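Local coordinates for amphoterin-induced protein 1 (PDB 2XOT) that is a cell-surface protein that promotes growth and fasciculation of neurites from hippocampal neurons and may mediate homophilic and heterophilic cell-cell interaction, at residues A56-T61 and V85-L90; P31-S36 and L44-N49; L93-N98 and F106-L111; E115-Y120 and N130-M135; E154-G159 and M166-S171. All coordinates share one frame; numbering follows the deposited sequence.

Contact 1. Residues A56-T61 and V85-L90; sequences AEWTPT and VPVPNL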
# COMPACT_ATOMS: atom_id res chain seq x y z
N ALA B 56 1.07 -27.78 -4.51
CA ALA B 56 -0.34 -27.62 -4.19
C ALA B 56 -0.63 -27.39 -2.70
O ALA B 56 -1.50 -26.60 -2.34
CB ALA B 56 -1.14 -28.83 -4.70
N GLU B 57 0.08 -28.12 -1.84
CA GLU B 57 -0.15 -28.06 -0.41
C GLU B 57 1.04 -27.45 0.33
O GLU B 57 1.40 -27.91 1.41
CB GLU B 57 -0.42 -29.47 0.14
CG GLU B 57 -1.55 -30.24 -0.58
CD GLU B 57 -2.93 -29.70 -0.26
OE1 GLU B 57 -3.10 -29.09 0.82
OE2 GLU B 57 -3.86 -29.91 -1.09
N TRP B 58 1.66 -26.42 -0.22
CA TRP B 58 2.67 -25.71 0.55
C TRP B 58 2.09 -25.22 1.91
O TRP B 58 2.83 -25.11 2.87
CB TRP B 58 3.33 -24.56 -0.25
CG TRP B 58 2.41 -23.43 -0.63
CD1 TRP B 58 1.56 -23.38 -1.69
CD2 TRP B 58 2.28 -22.16 0.04
NE1 TRP B 58 0.89 -22.16 -1.72
CE2 TRP B 58 1.31 -21.41 -0.66
CE3 TRP B 58 2.88 -21.60 1.18
CZ2 TRP B 58 0.95 -20.11 -0.27
CZ3 TRP B 58 2.52 -20.34 1.57
CH2 TRP B 58 1.56 -19.60 0.84
N THR B 59 0.79 -24.96 1.99
CA THR B 59 0.14 -24.63 3.27
C THR B 59 -1.24 -25.30 3.37
O THR B 59 -2.22 -24.84 2.80
CB THR B 59 0.01 -23.07 3.52
OG1 THR B 59 -0.77 -22.83 4.69
CG2 THR B 59 -0.65 -22.36 2.35
N PRO B 60 -1.33 -26.44 4.09
CA PRO B 60 -2.64 -27.04 4.28
C PRO B 60 -3.63 -26.12 5.00
O PRO B 60 -4.84 -26.23 4.79
CB PRO B 60 -2.33 -28.28 5.14
CG PRO B 60 -0.88 -28.61 4.82
CD PRO B 60 -0.24 -27.26 4.66
N THR B 61 -3.12 -25.20 5.83
CA THR B 61 -3.98 -24.38 6.70
C THR B 61 -4.98 -23.48 5.97
O THR B 61 -6.20 -23.58 6.24
CB THR B 61 -3.15 -23.56 7.72
OG1 THR B 61 -2.89 -24.39 8.86
CG2 THR B 61 -3.90 -22.30 8.17
N VAL B 85 -4.73 -21.22 -4.34
CA VAL B 85 -6.03 -21.47 -3.71
C VAL B 85 -6.12 -21.07 -2.21
O VAL B 85 -7.15 -20.52 -1.79
CB VAL B 85 -6.44 -22.96 -3.88
CG1 VAL B 85 -7.64 -23.29 -3.02
CG2 VAL B 85 -6.74 -23.25 -5.36
N PRO B 86 -5.04 -21.33 -1.41
CA PRO B 86 -5.07 -20.96 0.01
C PRO B 86 -4.87 -19.48 0.36
O PRO B 86 -5.11 -19.11 1.52
CB PRO B 86 -3.91 -21.77 0.62
CG PRO B 86 -3.11 -22.24 -0.50
CD PRO B 86 -3.76 -21.94 -1.78
N VAL B 87 -4.45 -18.66 -0.62
CA VAL B 87 -4.11 -17.25 -0.38
C VAL B 87 -4.95 -16.33 -1.26
O VAL B 87 -4.42 -15.53 -2.06
CB VAL B 87 -2.61 -17.00 -0.59
CG1 VAL B 87 -1.83 -17.66 0.53
CG2 VAL B 87 -2.14 -17.49 -1.97
N PRO B 88 -6.29 -16.41 -1.12
CA PRO B 88 -7.19 -15.71 -2.03
C PRO B 88 -7.15 -14.19 -1.98
O PRO B 88 -7.52 -13.53 -2.96
CB PRO B 88 -8.57 -16.18 -1.58
CG PRO B 88 -8.39 -16.62 -0.16
CD PRO B 88 -7.02 -17.20 -0.11
N ASN B 89 -6.72 -13.65 -0.84
CA ASN B 89 -6.72 -12.21 -0.61
C ASN B 89 -5.33 -11.54 -0.75
O ASN B 89 -5.13 -10.40 -0.34
CB ASN B 89 -7.26 -11.97 0.77
CG ASN B 89 -8.65 -12.50 0.93
OD1 ASN B 89 -8.96 -13.21 1.89
ND2 ASN B 89 -9.51 -12.18 -0.02
N LEU B 90 -4.40 -12.30 -1.31
CA LEU B 90 -3.06 -11.82 -1.57
C LEU B 90 -3.10 -10.58 -2.47
O LEU B 90 -3.76 -10.60 -3.53
CB LEU B 90 -2.26 -12.93 -2.25
CG LEU B 90 -0.75 -12.93 -2.07
CD1 LEU B 90 -0.38 -13.12 -0.58
CD2 LEU B 90 -0.11 -13.98 -2.97

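Contact 2. Residues P31-S36 and L44-N49; sequences PNVPQS and LDLSHN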
# COMPACT_ATOMS: atom_id res chain seq x y z
N PRO B 31 14.73 -25.71 2.26
CA PRO B 31 14.36 -26.36 1.02
C PRO B 31 12.85 -26.56 0.88
O PRO B 31 12.38 -26.86 -0.20
CB PRO B 31 15.08 -27.70 1.13
CG PRO B 31 15.00 -28.03 2.54
CD PRO B 31 15.04 -26.71 3.30
N ASN B 32 12.10 -26.39 1.96
CA ASN B 32 10.64 -26.48 1.93
C ASN B 32 10.07 -25.37 2.79
O ASN B 32 10.78 -24.82 3.62
CB ASN B 32 10.17 -27.80 2.50
CG ASN B 32 10.74 -29.01 1.75
OD1 ASN B 32 10.31 -29.32 0.63
ND2 ASN B 32 11.70 -29.70 2.37
N VAL B 33 8.79 -25.07 2.60
CA VAL B 33 8.12 -24.04 3.40
C VAL B 33 7.92 -24.55 4.83
O VAL B 33 7.54 -25.71 5.01
CB VAL B 33 6.71 -23.70 2.84
CG1 VAL B 33 6.09 -22.56 3.62
CG2 VAL B 33 6.76 -23.35 1.33
N PRO B 34 8.18 -23.71 5.86
CA PRO B 34 7.85 -24.08 7.23
C PRO B 34 6.46 -24.67 7.43
O PRO B 34 5.46 -24.14 6.92
CB PRO B 34 7.97 -22.75 7.97
CG PRO B 34 9.08 -22.06 7.28
CD PRO B 34 8.84 -22.39 5.82
N GLN B 35 6.39 -25.77 8.20
CA GLN B 35 5.12 -26.42 8.53
C GLN B 35 4.25 -25.59 9.47
O GLN B 35 4.75 -24.84 10.29
CB GLN B 35 5.40 -27.77 9.20
CG GLN B 35 5.89 -28.87 8.25
CD GLN B 35 5.89 -30.26 8.91
OE1 GLN B 35 6.95 -30.76 9.33
NE2 GLN B 35 4.70 -30.88 9.01
N SER B 36 2.93 -25.77 9.36
CA SER B 36 1.96 -25.20 10.30
C SER B 36 2.07 -23.68 10.36
O SER B 36 2.34 -23.08 11.41
CB SER B 36 2.10 -25.84 11.71
OG SER B 36 1.52 -27.14 11.73
N LEU B 44 4.33 -12.94 4.81
CA LEU B 44 5.20 -14.09 4.93
C LEU B 44 6.43 -13.88 4.07
O LEU B 44 6.33 -13.78 2.82
CB LEU B 44 4.40 -15.34 4.52
CG LEU B 44 5.13 -16.67 4.50
CD1 LEU B 44 5.81 -16.92 5.84
CD2 LEU B 44 4.13 -17.77 4.13
N ASP B 45 7.59 -13.80 4.71
CA ASP B 45 8.86 -13.58 4.01
C ASP B 45 9.70 -14.84 4.02
O ASP B 45 10.27 -15.16 5.05
CB ASP B 45 9.67 -12.46 4.69
CG ASP B 45 10.96 -12.15 3.98
OD1 ASP B 45 11.25 -12.70 2.89
OD2 ASP B 45 11.70 -11.31 4.50
N LEU B 46 9.76 -15.52 2.86
CA LEU B 46 10.54 -16.75 2.68
C LEU B 46 11.62 -16.50 1.65
O LEU B 46 12.08 -17.43 0.97
CB LEU B 46 9.64 -17.88 2.21
CG LEU B 46 8.68 -18.41 3.27
CD1 LEU B 46 7.44 -18.98 2.62
CD2 LEU B 46 9.41 -19.44 4.15
N SER B 47 12.02 -15.24 1.51
CA SER B 47 13.02 -14.88 0.55
C SER B 47 14.40 -15.41 0.97
O SER B 47 14.61 -15.73 2.14
CB SER B 47 13.05 -13.36 0.34
OG SER B 47 13.40 -12.69 1.52
N HIS B 48 15.29 -15.52 -0.02
CA HIS B 48 16.65 -16.00 0.15
C HIS B 48 16.68 -17.38 0.80
O HIS B 48 17.38 -17.60 1.79
CB HIS B 48 17.51 -15.00 0.92
CG HIS B 48 17.69 -13.68 0.25
ND1 HIS B 48 18.59 -13.47 -0.77
CD2 HIS B 48 17.10 -12.48 0.49
CE1 HIS B 48 18.55 -12.20 -1.14
NE2 HIS B 48 17.65 -11.58 -0.39
N ASN B 49 15.93 -18.32 0.25
CA ASN B 49 15.94 -19.71 0.73
C ASN B 49 16.25 -20.64 -0.46
O ASN B 49 16.80 -20.19 -1.47
CB ASN B 49 14.60 -20.05 1.41
CG ASN B 49 14.52 -19.57 2.83
OD1 ASN B 49 13.61 -18.82 3.21
ND2 ASN B 49 15.47 -20.00 3.63

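Contact 3. Residues L93-N98 and F106-L111; sequences LDLSSN and FLFSDL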
# COMPACT_ATOMS: atom_id res chain seq x y z
N LEU B 93 2.86 -10.09 -4.49
CA LEU B 93 3.54 -11.38 -4.66
C LEU B 93 4.90 -11.15 -5.31
O LEU B 93 4.96 -10.69 -6.44
CB LEU B 93 2.70 -12.36 -5.51
CG LEU B 93 3.30 -13.73 -5.89
CD1 LEU B 93 3.68 -14.58 -4.66
CD2 LEU B 93 2.31 -14.53 -6.77
N ASP B 94 5.98 -11.49 -4.62
CA ASP B 94 7.35 -11.36 -5.16
C ASP B 94 7.94 -12.75 -5.52
O ASP B 94 8.24 -13.55 -4.62
CB ASP B 94 8.23 -10.64 -4.15
CG ASP B 94 9.57 -10.23 -4.71
OD1 ASP B 94 9.89 -10.61 -5.86
OD2 ASP B 94 10.32 -9.53 -3.97
N LEU B 95 8.08 -12.99 -6.82
CA LEU B 95 8.66 -14.22 -7.39
C LEU B 95 9.92 -13.89 -8.18
O LEU B 95 10.36 -14.69 -9.01
CB LEU B 95 7.62 -14.91 -8.28
CG LEU B 95 6.57 -15.73 -7.49
CD1 LEU B 95 5.39 -16.17 -8.40
CD2 LEU B 95 7.18 -16.96 -6.80
N SER B 96 10.49 -12.72 -7.92
CA SER B 96 11.68 -12.25 -8.60
C SER B 96 12.89 -13.05 -8.16
O SER B 96 12.90 -13.59 -7.08
CB SER B 96 11.92 -10.76 -8.32
OG SER B 96 12.20 -10.52 -6.93
N SER B 97 13.91 -13.09 -9.01
CA SER B 97 15.19 -13.75 -8.72
C SER B 97 14.99 -15.22 -8.35
O SER B 97 15.39 -15.68 -7.28
CB SER B 97 15.99 -13.00 -7.66
OG SER B 97 16.31 -11.69 -8.12
N ASN B 98 14.33 -15.93 -9.26
CA ASN B 98 14.04 -17.37 -9.14
C ASN B 98 14.43 -18.07 -10.46
O ASN B 98 15.10 -17.47 -11.28
CB ASN B 98 12.57 -17.59 -8.79
CG ASN B 98 12.32 -17.59 -7.29
OD1 ASN B 98 11.64 -16.71 -6.75
ND2 ASN B 98 12.86 -18.59 -6.61
N PHE B 106 -3.62 -19.75 -16.90
CA PHE B 106 -4.31 -19.62 -15.62
C PHE B 106 -3.45 -19.72 -14.36
O PHE B 106 -4.00 -19.86 -13.26
CB PHE B 106 -5.49 -20.59 -15.56
CG PHE B 106 -6.24 -20.69 -16.85
CD1 PHE B 106 -6.74 -19.57 -17.46
CD2 PHE B 106 -6.42 -21.92 -17.47
CE1 PHE B 106 -7.42 -19.65 -18.66
CE2 PHE B 106 -7.10 -22.01 -18.67
CZ PHE B 106 -7.59 -20.89 -19.27
N LEU B 107 -2.13 -19.61 -14.48
CA LEU B 107 -1.23 -19.78 -13.32
C LEU B 107 -1.50 -18.82 -12.16
O LEU B 107 -1.36 -19.20 -11.01
CB LEU B 107 0.24 -19.66 -13.75
CG LEU B 107 1.30 -20.08 -12.73
CD1 LEU B 107 1.16 -21.57 -12.36
CD2 LEU B 107 2.69 -19.81 -13.28
N PHE B 108 -1.91 -17.59 -12.47
CA PHE B 108 -2.15 -16.58 -11.44
C PHE B 108 -3.63 -16.23 -11.30
O PHE B 108 -3.98 -15.34 -10.56
CB PHE B 108 -1.35 -15.32 -11.76
CG PHE B 108 0.16 -15.55 -11.80
CD1 PHE B 108 0.86 -15.86 -10.65
CD2 PHE B 108 0.86 -15.47 -12.99
CE1 PHE B 108 2.21 -16.09 -10.68
CE2 PHE B 108 2.22 -15.69 -13.01
CZ PHE B 108 2.89 -16.00 -11.85
N SER B 109 -4.49 -16.96 -12.01
CA SER B 109 -5.92 -16.67 -12.06
C SER B 109 -6.68 -16.84 -10.75
O SER B 109 -7.79 -16.32 -10.61
CB SER B 109 -6.58 -17.52 -13.13
OG SER B 109 -6.13 -17.10 -14.39
N ASP B 110 -6.11 -17.56 -9.79
CA ASP B 110 -6.71 -17.62 -8.45
C ASP B 110 -6.43 -16.32 -7.66
O ASP B 110 -7.04 -16.08 -6.62
CB ASP B 110 -6.21 -18.84 -7.67
CG ASP B 110 -6.71 -20.17 -8.25
OD1 ASP B 110 -7.81 -20.19 -8.84
OD2 ASP B 110 -6.00 -21.19 -8.11
N LEU B 111 -5.50 -15.48 -8.14
CA LEU B 111 -5.13 -14.23 -7.41
C LEU B 111 -5.92 -13.03 -7.90
O LEU B 111 -5.37 -12.10 -8.54
CB LEU B 111 -3.63 -13.95 -7.51
CG LEU B 111 -2.71 -15.04 -6.97
CD1 LEU B 111 -1.27 -14.79 -7.42
CD2 LEU B 111 -2.82 -15.17 -5.44

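Contact 4. Residues E115-Y120 and N130-M135; sequences EVLLLY and NAFEDM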
# COMPACT_ATOMS: atom_id res chain seq x y z
N GLU B 115 -2.48 -7.01 -6.58
CA GLU B 115 -2.23 -5.69 -7.13
C GLU B 115 -0.85 -5.58 -7.79
O GLU B 115 -0.71 -4.91 -8.80
CB GLU B 115 -2.40 -4.63 -6.05
CG GLU B 115 -3.82 -4.59 -5.48
CD GLU B 115 -3.96 -3.51 -4.41
OE1 GLU B 115 -3.00 -3.28 -3.66
OE2 GLU B 115 -5.04 -2.88 -4.33
N VAL B 116 0.17 -6.23 -7.21
CA VAL B 116 1.56 -6.15 -7.71
C VAL B 116 2.14 -7.58 -7.86
O VAL B 116 2.08 -8.37 -6.93
CB VAL B 116 2.45 -5.37 -6.72
CG1 VAL B 116 3.88 -5.26 -7.22
CG2 VAL B 116 1.86 -3.97 -6.42
N LEU B 117 2.69 -7.89 -9.04
CA LEU B 117 3.33 -9.18 -9.31
C LEU B 117 4.74 -8.96 -9.82
O LEU B 117 4.94 -8.34 -10.87
CB LEU B 117 2.53 -9.96 -10.34
CG LEU B 117 3.05 -11.32 -10.80
CD1 LEU B 117 3.44 -12.18 -9.57
CD2 LEU B 117 2.02 -12.00 -11.66
N LEU B 118 5.72 -9.45 -9.07
CA LEU B 118 7.14 -9.31 -9.40
C LEU B 118 7.66 -10.62 -9.94
O LEU B 118 7.59 -11.64 -9.26
CB LEU B 118 7.91 -8.93 -8.14
CG LEU B 118 7.96 -7.49 -7.65
CD1 LEU B 118 6.64 -6.81 -7.65
CD2 LEU B 118 8.62 -7.41 -6.25
N LEU B 119 8.16 -10.60 -11.18
CA LEU B 119 8.67 -11.80 -11.85
C LEU B 119 9.99 -11.50 -12.53
O LEU B 119 10.42 -12.20 -13.44
CB LEU B 119 7.66 -12.32 -12.90
CG LEU B 119 6.40 -13.02 -12.37
CD1 LEU B 119 5.32 -13.05 -13.42
CD2 LEU B 119 6.71 -14.43 -11.89
N TYR B 120 10.62 -10.41 -12.12
CA TYR B 120 11.86 -9.98 -12.78
C TYR B 120 13.01 -10.91 -12.37
O TYR B 120 12.97 -11.57 -11.34
CB TYR B 120 12.17 -8.50 -12.49
CG TYR B 120 12.48 -8.15 -11.05
CD1 TYR B 120 13.79 -8.19 -10.57
CD2 TYR B 120 11.47 -7.74 -10.18
CE1 TYR B 120 14.07 -7.87 -9.27
CE2 TYR B 120 11.74 -7.41 -8.88
CZ TYR B 120 13.06 -7.48 -8.42
OH TYR B 120 13.37 -7.17 -7.12
N ASN B 130 -2.94 -15.95 -20.98
CA ASN B 130 -3.84 -16.65 -20.08
C ASN B 130 -3.25 -16.91 -18.69
O ASN B 130 -3.99 -17.24 -17.78
CB ASN B 130 -4.31 -17.97 -20.71
CG ASN B 130 -5.28 -17.76 -21.86
OD1 ASN B 130 -5.33 -18.57 -22.79
ND2 ASN B 130 -6.06 -16.66 -21.82
N ALA B 131 -1.95 -16.76 -18.50
CA ALA B 131 -1.38 -16.86 -17.15
C ALA B 131 -2.01 -15.83 -16.19
O ALA B 131 -2.13 -16.07 -14.98
CB ALA B 131 0.15 -16.72 -17.18
N PHE B 132 -2.42 -14.70 -16.75
CA PHE B 132 -2.97 -13.58 -15.96
C PHE B 132 -4.46 -13.37 -16.16
O PHE B 132 -5.01 -12.32 -15.81
CB PHE B 132 -2.23 -12.32 -16.33
CG PHE B 132 -0.74 -12.50 -16.36
CD1 PHE B 132 0.01 -12.38 -15.20
CD2 PHE B 132 -0.09 -12.80 -17.54
CE1 PHE B 132 1.38 -12.57 -15.22
CE2 PHE B 132 1.27 -12.97 -17.57
CZ PHE B 132 2.01 -12.84 -16.41
N GLU B 133 -5.13 -14.36 -16.72
CA GLU B 133 -6.57 -14.29 -16.91
C GLU B 133 -7.28 -14.05 -15.57
O GLU B 133 -6.96 -14.69 -14.58
CB GLU B 133 -7.07 -15.56 -17.58
CG GLU B 133 -8.54 -15.55 -17.93
CD GLU B 133 -8.88 -14.64 -19.08
OE1 GLU B 133 -7.97 -14.02 -19.69
OE2 GLU B 133 -10.09 -14.53 -19.38
N ASP B 134 -8.20 -13.08 -15.60
CA ASP B 134 -9.12 -12.73 -14.51
C ASP B 134 -8.51 -11.95 -13.34
O ASP B 134 -9.14 -11.75 -12.30
CB ASP B 134 -9.89 -13.97 -14.02
CG ASP B 134 -10.93 -14.44 -15.04
OD1 ASP B 134 -11.75 -13.62 -15.49
OD2 ASP B 134 -10.93 -15.64 -15.39
N MET B 135 -7.28 -11.49 -13.52
CA MET B 135 -6.63 -10.69 -12.49
C MET B 135 -7.16 -9.26 -12.61
O MET B 135 -6.52 -8.37 -13.18
CB MET B 135 -5.13 -10.78 -12.66
CG MET B 135 -4.62 -12.17 -12.47
SD MET B 135 -2.84 -12.20 -12.66
CE MET B 135 -2.40 -11.64 -11.02

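Contact 5. Residues E154-G159 and M166-S171; sequences ELIKDG and MLLDLS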
# COMPACT_ATOMS: atom_id res chain seq x y z
N GLU B 154 -1.28 -8.51 -25.84
CA GLU B 154 -2.61 -8.88 -25.34
C GLU B 154 -2.83 -8.46 -23.89
O GLU B 154 -3.98 -8.38 -23.45
CB GLU B 154 -2.86 -10.39 -25.46
CG GLU B 154 -2.84 -10.93 -26.90
CD GLU B 154 -1.44 -11.03 -27.49
OE1 GLU B 154 -0.45 -11.11 -26.72
OE2 GLU B 154 -1.31 -11.01 -28.72
N LEU B 155 -1.77 -8.21 -23.13
CA LEU B 155 -1.92 -7.71 -21.76
C LEU B 155 -2.61 -6.34 -21.73
O LEU B 155 -3.36 -6.05 -20.79
CB LEU B 155 -0.57 -7.63 -21.04
CG LEU B 155 0.03 -8.98 -20.64
CD1 LEU B 155 1.44 -8.82 -20.05
CD2 LEU B 155 -0.91 -9.70 -19.65
N ILE B 156 -2.34 -5.52 -22.75
CA ILE B 156 -2.75 -4.12 -22.73
C ILE B 156 -3.64 -3.65 -23.90
O ILE B 156 -4.22 -2.57 -23.82
CB ILE B 156 -1.52 -3.20 -22.62
CG1 ILE B 156 -0.55 -3.42 -23.79
CG2 ILE B 156 -0.86 -3.41 -21.26
CD1 ILE B 156 0.61 -2.49 -23.81
N LYS B 157 -3.77 -4.46 -24.95
CA LYS B 157 -4.59 -4.11 -26.11
C LYS B 157 -6.09 -4.20 -25.81
O LYS B 157 -6.58 -5.22 -25.33
CB LYS B 157 -4.24 -5.02 -27.28
CG LYS B 157 -4.82 -4.61 -28.63
CD LYS B 157 -4.29 -5.56 -29.69
CE LYS B 157 -4.78 -5.19 -31.09
NZ LYS B 157 -4.02 -5.94 -32.14
N ASP B 158 -6.82 -3.13 -26.11
CA ASP B 158 -8.27 -3.08 -25.97
C ASP B 158 -8.89 -4.32 -26.59
O ASP B 158 -8.57 -4.69 -27.71
CB ASP B 158 -8.84 -1.80 -26.62
N GLY B 159 -9.74 -4.99 -25.83
CA GLY B 159 -10.36 -6.23 -26.28
C GLY B 159 -10.24 -7.31 -25.23
O GLY B 159 -11.24 -7.89 -24.81
N MET B 166 -1.28 -0.70 -15.09
CA MET B 166 -0.76 0.64 -15.31
C MET B 166 0.79 0.68 -15.30
O MET B 166 1.37 1.74 -15.55
CB MET B 166 -1.22 1.49 -14.17
CG MET B 166 -0.38 1.16 -12.91
SD MET B 166 -0.68 2.32 -11.68
CE MET B 166 0.54 3.57 -12.05
N LEU B 167 1.43 -0.44 -14.95
CA LEU B 167 2.89 -0.58 -15.02
C LEU B 167 3.22 -1.98 -15.53
O LEU B 167 2.83 -2.98 -14.91
CB LEU B 167 3.55 -0.35 -13.66
CG LEU B 167 5.10 -0.25 -13.59
CD1 LEU B 167 5.48 0.48 -12.31
CD2 LEU B 167 5.87 -1.60 -13.68
N LEU B 168 3.89 -2.04 -16.67
CA LEU B 168 4.35 -3.26 -17.28
C LEU B 168 5.83 -3.06 -17.65
O LEU B 168 6.16 -2.35 -18.60
CB LEU B 168 3.52 -3.57 -18.52
CG LEU B 168 3.94 -4.78 -19.35
CD1 LEU B 168 3.92 -6.05 -18.48
CD2 LEU B 168 3.07 -4.95 -20.56
N ASP B 169 6.71 -3.68 -16.87
CA ASP B 169 8.15 -3.51 -17.04
C ASP B 169 8.70 -4.68 -17.84
O ASP B 169 8.77 -5.81 -17.35
CB ASP B 169 8.82 -3.41 -15.68
CG ASP B 169 10.29 -3.11 -15.77
OD1 ASP B 169 10.82 -2.87 -16.88
OD2 ASP B 169 10.93 -3.14 -14.70
N LEU B 170 9.05 -4.40 -19.09
CA LEU B 170 9.64 -5.39 -19.99
C LEU B 170 11.08 -4.99 -20.34
O LEU B 170 11.62 -5.42 -21.35
CB LEU B 170 8.77 -5.54 -21.25
CG LEU B 170 7.47 -6.35 -21.02
CD1 LEU B 170 6.39 -6.09 -22.09
CD2 LEU B 170 7.79 -7.83 -21.01
N SER B 171 11.70 -4.21 -19.47
CA SER B 171 13.08 -3.77 -19.72
C SER B 171 14.04 -4.95 -19.57
O SER B 171 13.74 -5.93 -18.90
CB SER B 171 13.47 -2.62 -18.77
OG SER B 171 13.40 -2.99 -17.40

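Contact 1. Residues A56-T61 and V85-L90
The indole NE1 of W58 donates a hydrogen bond to the backbone O of A83, just ahead of residues 85-90. This bond satisfies the one polar atom of a buried side chain and ties the indole to the chain just before V85. NE1 also lies 4.2 Å from CG of P86. Further round the indole, CZ2 of W58 is 3.8 Å from CG1 of V87. Both partners meet the ring obliquely. W58 reaches them with CG lodged between the backbone N and the carbonyl carbon (chi1 65°). The contact joins two turns of a leucine-rich repeat solenoid. Residues 56-61 belong to LRR 1, and residues 85-90 span the end of LRR 2 and the start of LRR 3. A backbone hydrogen bond between P86 and L63 adds a second tie nearby. T59 fills the angle between the rings. Its CG2 methyl sits over the centre of the W58 indole, 3.5 Å above the plane. The same CG2 is 3.7 Å from CB of P86, so the methyl touches the indole face and the proline together. W58 also packs on L69 of strand 68-70, and V87 on L66.

Contact 2. Residues P31-S36 and L44-N49
L46 sends its CB toward residues 31-36, and V33 and P34 receive the end of the side chain. CG lies beside the backbone N, opposite the carbonyl carbon (chi1 -71°), and divides the chain into two methyls with separate partners. CD1 of L46 meets CG1 of V33 at 4.0 Å, the two side chains crossing at about a right angle. CD2 of L46 presses on CD of P34 at 3.4 Å, tighter than usual for two carbons. CD2 also reaches CG of P34 at 4.1 Å. Here leucine and proline run past each other in opposite directions. The pairing joins the N-terminal cap (LRRNT) of the solenoid to LRR 1, whose strand 43-45 ends just before L46. P34 packs on P13 within the cap as well. Next to L46 the chain leaves the strand through an Asx turn. OD1 of D45 accepts from S47 N at 3.0 Å with an N-H...O angle of 160°, and its syn lone pair takes S47 OG. The backbone O of L46 accepts a hydrogen bond from ND2 of N74 in the following repeat. Beyond the turn, H48 bonds through NE2 to S26 OG of the second subunit, and its ring meets H48 of that subunit.

Contact 3. Residues L93-N98 and F106-L111
L95 and F108 approach from opposite directions and meet at the ring edge. CD1 of L95 lies near the plane of the F108 ring, 3.9 Å from CE1. L93 comes to the same corner obliquely, with CD2 4.2 Å from CE1 of F108. That CD2 has a second partner: CD1 of L111 is 3.6 Å away, and the L93 and L111 side chains cross at about a right angle. One leucine methyl thus touches both F108 and L111. L93 extends across with CG anti to its own backbone N (chi1 176°). Two type I beta turns in succession, F106 to S109 and F108 to L111, shape the facing loop. In the second, L111 N donates to F108 O at 2.9 Å, which sets F108 and L111 side by side. L93 and F108 both pack on L117 of strand 116-118. On the face of the strand turned away from the core, D94 forms an Asx turn, its OD1 accepting from S96 N at 3.0 Å as well as from S96 OG. The backbone O of L95 is bonded by ND2 of N122. Inward leucines from a short strand, closed off by a phenylalanine from the returning loop, form the core of a leucine-rich repeat, here LRR 3.

Contact 4. Residues E115-Y120 and N130-M135
L117 and F132 make a buried, wholly apolar contact inside LRR 4, between strand 116-118 of the solenoid's sheet and the loop that leads on to strand 140-142. CD2 of L117 reaches the edge of the F132 ring in its plane, 3.7 Å from CE1. CD1 of L119 also comes to this edge near the plane, more loosely, at 4.4 Å from the same CE1. The L117 and F132 side chains are roughly perpendicular. M135 lies beside the ring: its SD is in plane at the F132 edge, and its CE comes within 4.5 Å of CD2 of L117. One face of F132 is covered by CB of A131, 3.9 Å above the plane and offset toward the rim. A type II beta turn from F132 to M135 brings both side chains inward, although its M135 N to F132 O bond is weak. On the opposite side of this segment, L118 of the strand and Y120 just after it pack on I22 and S24 of the second subunit. Strand 116-118 lies between strands 92-94 and 140-142, and both L117 and F132 pack on L141 of the latter.

Contact 5. Residues E154-G159 and M166-S171
L168 extends its CG away from its own N, beside the carbonyl carbon (chi1 176°), while L155 turns its CG opposite the carbonyl carbon (chi1 -73°). These torsions bring CD1 of L155 to CD1 of L168 at 4.0 Å, methyl against methyl. The other branch of L168 is used as well: its CD2 lies 4.3 Å from CG2 of I156. The contact joins neighbouring leucine-rich repeats. L155 and I156 lie near the end of LRR 5, and L168 is an inward leucine of strand 167-169 in LRR 6. L155 and L168 share L141 of strand 140-142 as a neighbour, and I156 and L168 share L194 of strand 194-195. Past L168 the strand ends in an Asx turn. OD1 of D169 accepts from S171 N at 3.0 Å, met from above the carboxylate plane, and from S171 OG on its syn side. The other carboxylate oxygen, OD2 of D169, is hydrogen-bonded to S20 OG of the second subunit.

The five contacts follow one another along the solenoid, from the N-terminal cap in contact 2 to LRR 6 in contact 5. The centres of contacts 2 and 5 are about 31 Å apart. Contact 1 touches contact 2, where CZ3 of W58 is 4.0 Å from CD2 of L44. It touches contact 3 through CD2 of L90 and CD2 of L111, 3.8 Å apart. Contacts 3 and 4 have centres about 6 Å apart. Their rings touch, F108 CD2 lying 3.7 Å from F132 CE1, and S109 OG bonds to E133 O. F132 CD2 then meets L155 CD2 of contact 5 at 3.8 Å. Contacts 2, 4 and 5 also reach the second subunit, in keeping with LRR-mediated homodimerization.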